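Local coordinates for type I modular polyketide synthase (Streptomyces albus subsp. albus, PDB 6IYT), which probably loads an ethylmalonyl-type extender unit from coenzyme A onto an acyl carrier protein, serving as an acyltransferase domain of the salinomycin polyketide synthase, at residues A[155-160]-A[188-193]; A[253-258]-A[301-306]. One frame throughout, in Å; residues are numbered along the deposited sequence.

Contact 1: residues A[155-160]-A[188-193]; sequences SAVEAH and LFTVMV
V157 reaches across to helix 181-200 with a single methyl, CG1, which serves two partners at once. It meets the methyl CG2 of T190 at 3.6 Å, the two side chains crossing at about a right angle, and it lies 4.1 Å from CD2 of F189. Against the phenyl ring CG1 comes in at the edge, near the ring plane. From its own helix the ring takes CG2 of V193, one turn on, 3.9 Å above one face, towards the rim. With CG anti to its backbone N (chi1 167°), F189 reaches towards helix 144-158, where it also touches V153. V157 is rotated away from a staggered position (chi1 -13°), and in this rotation CG1 meets both T190 and F189.

This is helix-to-helix packing in the large subdomain of the acyltransferase, whose α/β-hydrolase-like core holds a parallel sheet. F189 also touches I217 and A221 on helix 215-223, which follows the probable nucleophile elbow, while A232 on helix 228-245 packs against V157. Threonine suits its buried place because its methyl faces V157 while its hydroxyl OG1 is hydrogen-bonded to V187 O within its own helix.

On the side of 155-160 turned from helix 181-200, exposure rises through S155 and A159. There S155 OG bonds back to A151 O, and E158 OE1 accepts from V165 N. H160 N donates to V157 O at 2.9 Å, and the small side chain of exposed A159 lays CB over one face of the partly exposed H160 imidazole.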
loop_
_atom_site.group_PDB
_atom_site.type_symbol
_atom_site.label_atom_id
_atom_site.label_comp_id
_atom_site.label_asym_id
_atom_site.label_seq_id
_atom_site.Cartn_x
_atom_site.Cartn_y
_atom_site.Cartn_z
ATOM N N SER A 155 -15.994 5.930 10.592
ATOM C CA SER A 155 -17.113 6.797 10.950
ATOM C C SER A 155 -17.569 7.573 9.771
ATOM O O SER A 155 -18.748 7.787 9.604
ATOM C CB SER A 155 -16.748 7.752 12.072
ATOM O OG SER A 155 -16.605 7.034 13.282
ATOM N N ALA A 156 -16.617 8.013 8.956
ATOM C CA ALA A 156 -16.932 8.721 7.748
ATOM C C ALA A 156 -17.669 7.842 6.764
ATOM O O ALA A 156 -18.668 8.271 6.175
ATOM C CB ALA A 156 -15.670 9.307 7.122
ATOM N N VAL A 157 -17.262 6.584 6.615
ATOM C CA VAL A 157 -17.992 5.757 5.683
ATOM C C VAL A 157 -19.349 5.274 6.227
ATOM O O VAL A 157 -20.332 5.285 5.497
ATOM C CB VAL A 157 -17.210 4.632 5.008
ATOM C CG1 VAL A 157 -15.723 4.729 5.178
ATOM C CG2 VAL A 157 -17.831 3.272 5.232
ATOM N N GLU A 158 -19.458 5.226 7.541
ATOM C CA GLU A 158 -20.686 4.734 8.172
ATOM C C GLU A 158 -21.785 5.787 8.202
ATOM O O GLU A 158 -22.929 5.470 8.480
ATOM C CB GLU A 158 -20.382 4.229 9.590
ATOM C CG GLU A 158 -19.717 2.895 9.562
ATOM C CD GLU A 158 -19.054 2.528 10.848
ATOM O OE1 GLU A 158 -18.288 1.533 10.842
ATOM O OE2 GLU A 158 -19.450 3.075 11.890
ATOM N N ALA A 159 -21.447 7.020 7.848
ATOM C CA ALA A 159 -22.473 8.052 7.618
ATOM C C ALA A 159 -23.337 7.696 6.405
ATOM O O ALA A 159 -24.437 8.258 6.229
ATOM C CB ALA A 159 -21.833 9.401 7.441
ATOM N N HIS A 160 -22.858 6.752 5.588
ATOM C CA HIS A 160 -23.462 6.486 4.256
ATOM C C HIS A 160 -23.809 5.027 4.006
ATOM O O HIS A 160 -24.254 4.658 2.905
ATOM C CB HIS A 160 -22.543 6.973 3.157
ATOM C CG HIS A 160 -22.197 8.405 3.274
ATOM N ND1 HIS A 160 -23.110 9.401 3.011
ATOM C CD2 HIS A 160 -21.134 9.012 3.839
ATOM C CE1 HIS A 160 -22.591 10.565 3.342
ATOM N NE2 HIS A 160 -21.371 10.362 3.788
ATOM N N LEU A 188 -11.586 -1.342 1.747
ATOM C CA LEU A 188 -10.240 -1.066 1.216
ATOM C C LEU A 188 -9.802 0.370 1.438
ATOM O O LEU A 188 -8.658 0.618 1.765
ATOM C CB LEU A 188 -10.185 -1.390 -0.270
ATOM C CG LEU A 188 -9.472 -2.638 -0.783
ATOM C CD1 LEU A 188 -9.276 -3.724 0.234
ATOM C CD2 LEU A 188 -10.110 -3.163 -2.068
ATOM N N PHE A 189 -10.706 1.317 1.152
ATOM C CA PHE A 189 -10.485 2.710 1.418
ATOM C C PHE A 189 -10.085 2.942 2.888
ATOM O O PHE A 189 -9.086 3.578 3.161
ATOM C CB PHE A 189 -11.748 3.498 1.097
ATOM C CG PHE A 189 -11.737 4.899 1.610
ATOM C CD1 PHE A 189 -11.141 5.909 0.874
ATOM C CD2 PHE A 189 -12.473 5.238 2.699
ATOM C CE1 PHE A 189 -11.168 7.229 1.304
ATOM C CE2 PHE A 189 -12.537 6.545 3.131
ATOM C CZ PHE A 189 -11.881 7.552 2.421
ATOM N N THR A 190 -10.821 2.333 3.808
ATOM C CA THR A 190 -10.578 2.546 5.227
ATOM C C THR A 190 -9.243 1.965 5.608
ATOM O O THR A 190 -8.453 2.625 6.266
ATOM C CB THR A 190 -11.689 1.931 6.109
ATOM O OG1 THR A 190 -11.633 0.504 6.038
ATOM C CG2 THR A 190 -12.982 2.393 5.651
ATOM N N VAL A 191 -8.936 0.807 5.071
ATOM C CA VAL A 191 -7.690 0.138 5.407
ATOM C C VAL A 191 -6.477 0.922 4.832
ATOM O O VAL A 191 -5.490 1.166 5.553
ATOM C CB VAL A 191 -7.676 -1.308 4.909
ATOM C CG1 VAL A 191 -6.281 -1.858 4.942
ATOM C CG2 VAL A 191 -8.604 -2.169 5.736
ATOM N N MET A 192 -6.598 1.414 3.597
ATOM C CA MET A 192 -5.439 2.097 2.926
ATOM C C MET A 192 -5.143 3.451 3.581
ATOM O O MET A 192 -3.986 3.802 3.848
ATOM C CB MET A 192 -5.731 2.294 1.448
ATOM C CG MET A 192 -5.501 1.061 0.620
ATOM S SD MET A 192 -5.580 1.392 -1.165
ATOM C CE MET A 192 -7.231 1.974 -1.356
ATOM N N VAL A 193 -6.182 4.175 3.911
ATOM C CA VAL A 193 -5.991 5.427 4.579
ATOM C C VAL A 193 -5.388 5.198 5.958
ATOM O O VAL A 193 -4.534 5.968 6.406
ATOM C CB VAL A 193 -7.326 6.201 4.701
ATOM C CG1 VAL A 193 -7.138 7.431 5.577
ATOM C CG2 VAL A 193 -7.858 6.596 3.317
#

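Contact 2: residues A[253-258]-A[301-306]; sequences ASVSLP and AELEAE
The end of strand 251-255 and the last turn of helix 293-305 approach most closely at V255 and L303, whose CA atoms stand 8.3 Å apart, and past V255 the chain bends through an inverse gamma turn centred on S256, with a weak bond from L257 N to V255 O. Past this bend L257 points toward the helix, whereas V255 meets it with the flank of its side chain, through its methyls. L303 answers both with its forked end. Its CD1 rests on the two methyls of V255, 3.7 Å from CG1 and 3.9 Å from CG2, the side chains crossing at about a right angle; its CD2 meets CD1 of L257 at 3.8 Å. With CG anti to its carbonyl carbon (chi1 -69°) and an extended chi2 of 171°, L303 divides its methyls between the two residues. Beta-branched valine suits the extended strand, and leucine gives the helix the reach to bridge the gap.

Strand 251-255, helix 259-266, strands 276-283 and 286-291, helix 293-305 and strand 310-312 follow the βαββαβ order of a ferredoxin-like fold, as in the small subdomain of acyltransferases. V262 of helix 259-266 touches both V255 and L257, so both helices pack on the same part of the sheet. S254 OG bonds K311 O. Between these segments the contact is methyl on methyl, so its hold probably comes from close fit and burial; directional bonds of the helix, such as the E302 OE1 to R268 NH2 salt bridge, lie elsewhere.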
loop_
_atom_site.group_PDB
_atom_site.type_symbol
_atom_site.label_atom_id
_atom_site.label_comp_id
_atom_site.label_asym_id
_atom_site.label_seq_id
_atom_site.Cartn_x
_atom_site.Cartn_y
_atom_site.Cartn_z
ATOM N N ALA A 253 -8.819 -8.046 -15.439
ATOM C CA ALA A 253 -7.760 -9.026 -15.248
ATOM C C ALA A 253 -6.402 -8.364 -15.322
ATOM O O ALA A 253 -6.178 -7.451 -16.104
ATOM C CB ALA A 253 -7.853 -10.126 -16.310
ATOM N N SER A 254 -5.480 -8.840 -14.509
ATOM C CA SER A 254 -4.093 -8.503 -14.669
ATOM C C SER A 254 -3.453 -9.445 -15.700
ATOM O O SER A 254 -3.705 -10.642 -15.682
ATOM C CB SER A 254 -3.387 -8.645 -13.344
ATOM O OG SER A 254 -3.636 -9.935 -12.859
ATOM N N VAL A 255 -2.515 -8.914 -16.469
ATOM C CA VAL A 255 -1.793 -9.703 -17.482
ATOM C C VAL A 255 -0.363 -9.275 -17.502
ATOM O O VAL A 255 -0.082 -8.109 -17.669
ATOM C CB VAL A 255 -2.364 -9.453 -18.883
ATOM C CG1 VAL A 255 -1.531 -10.189 -19.935
ATOM C CG2 VAL A 255 -3.827 -9.861 -18.944
ATOM N N SER A 256 0.568 -10.197 -17.275
ATOM C CA SER A 256 1.992 -9.828 -17.321
ATOM C C SER A 256 2.590 -9.911 -18.742
ATOM O O SER A 256 3.476 -10.732 -19.008
ATOM C CB SER A 256 2.804 -10.695 -16.354
ATOM O OG SER A 256 2.180 -10.728 -15.094
ATOM N N LEU A 257 2.102 -9.042 -19.629
ATOM C CA LEU A 257 2.685 -8.821 -20.943
ATOM C C LEU A 257 2.638 -7.324 -21.235
ATOM O O LEU A 257 1.801 -6.628 -20.701
ATOM C CB LEU A 257 1.879 -9.529 -22.008
ATOM C CG LEU A 257 1.905 -11.044 -22.128
ATOM C CD1 LEU A 257 0.908 -11.427 -23.193
ATOM C CD2 LEU A 257 3.298 -11.591 -22.461
ATOM N N PRO A 258 3.474 -6.864 -22.159
ATOM C CA PRO A 258 3.460 -5.490 -22.650
ATOM C C PRO A 258 2.138 -5.153 -23.309
ATOM O O PRO A 258 1.537 -6.014 -23.939
ATOM C CB PRO A 258 4.606 -5.462 -23.687
ATOM C CG PRO A 258 5.444 -6.645 -23.391
ATOM C CD PRO A 258 4.552 -7.672 -22.764
ATOM N N ALA A 301 -7.311 -17.788 -19.901
ATOM C CA ALA A 301 -6.996 -19.208 -20.097
ATOM C C ALA A 301 -6.034 -19.413 -21.270
ATOM O O ALA A 301 -5.073 -20.175 -21.165
ATOM C CB ALA A 301 -8.259 -19.988 -20.314
ATOM N N GLU A 302 -6.254 -18.682 -22.359
ATOM C CA GLU A 302 -5.319 -18.704 -23.507
ATOM C C GLU A 302 -3.914 -18.314 -23.067
ATOM O O GLU A 302 -2.927 -18.945 -23.441
ATOM C CB GLU A 302 -5.806 -17.731 -24.587
ATOM C CG GLU A 302 -4.919 -17.668 -25.823
ATOM C CD GLU A 302 -5.465 -16.704 -26.859
ATOM O OE1 GLU A 302 -6.569 -16.963 -27.370
ATOM O OE2 GLU A 302 -4.894 -15.598 -27.008
ATOM N N LEU A 303 -3.828 -17.219 -22.314
ATOM C CA LEU A 303 -2.547 -16.691 -21.863
ATOM C C LEU A 303 -1.860 -17.683 -20.917
ATOM O O LEU A 303 -0.664 -17.977 -21.060
ATOM C CB LEU A 303 -2.736 -15.338 -21.175
ATOM C CG LEU A 303 -3.153 -14.182 -22.100
ATOM C CD1 LEU A 303 -3.527 -12.947 -21.286
ATOM C CD2 LEU A 303 -2.053 -13.883 -23.085
ATOM N N GLU A 304 -2.613 -18.235 -19.992
ATOM C CA GLU A 304 -2.030 -19.199 -19.065
ATOM C C GLU A 304 -1.500 -20.430 -19.807
ATOM O O GLU A 304 -0.480 -20.964 -19.444
ATOM C CB GLU A 304 -3.033 -19.646 -18.010
ATOM C CG GLU A 304 -2.369 -20.528 -16.991
ATOM C CD GLU A 304 -3.168 -20.685 -15.722
ATOM O OE1 GLU A 304 -3.506 -19.646 -15.096
ATOM O OE2 GLU A 304 -3.369 -21.858 -15.304
ATOM N N ALA A 305 -2.216 -20.872 -20.826
ATOM C CA ALA A 305 -1.788 -22.024 -21.629
ATOM C C ALA A 305 -0.473 -21.764 -22.372
ATOM O O ALA A 305 0.310 -22.700 -22.600
ATOM C CB ALA A 305 -2.885 -22.427 -22.606
ATOM N N GLU A 306 -0.143 -20.495 -22.599
ATOM C CA GLU A 306 1.183 -20.140 -23.144
ATOM C C GLU A 306 2.179 -19.714 -22.080
ATOM O O GLU A 306 3.194 -19.102 -22.401
ATOM C CB GLU A 306 1.053 -19.027 -24.172
ATOM C CG GLU A 306 -0.067 -19.251 -25.162
ATOM C CD GLU A 306 -0.105 -18.193 -26.246
ATOM O OE1 GLU A 306 0.716 -17.239 -26.174
ATOM O OE2 GLU A 306 -0.956 -18.317 -27.172
#

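Overall arrangement
Both contacts are apolar, but they belong to different subdomains, with centres 33 Å apart and nearest atoms about 14 Å apart. They follow one another along the chain and share no helix or strand. Contact 1 joins two helices of the large, parallel-sheet subdomain; its three touching residues are all buried, and it mixes aromatic edge, threonine methyl and valine. Contact 2 lies farther out, its centre about 24 Å from the centre of the chain, against about 16 Å for contact 1, and packs a helix on a strand end and the turn that follows it in the ferredoxin-like subdomain, using aliphatic methyls alone. Two of its residues are buried, while L257 is partly exposed, closer to the surface.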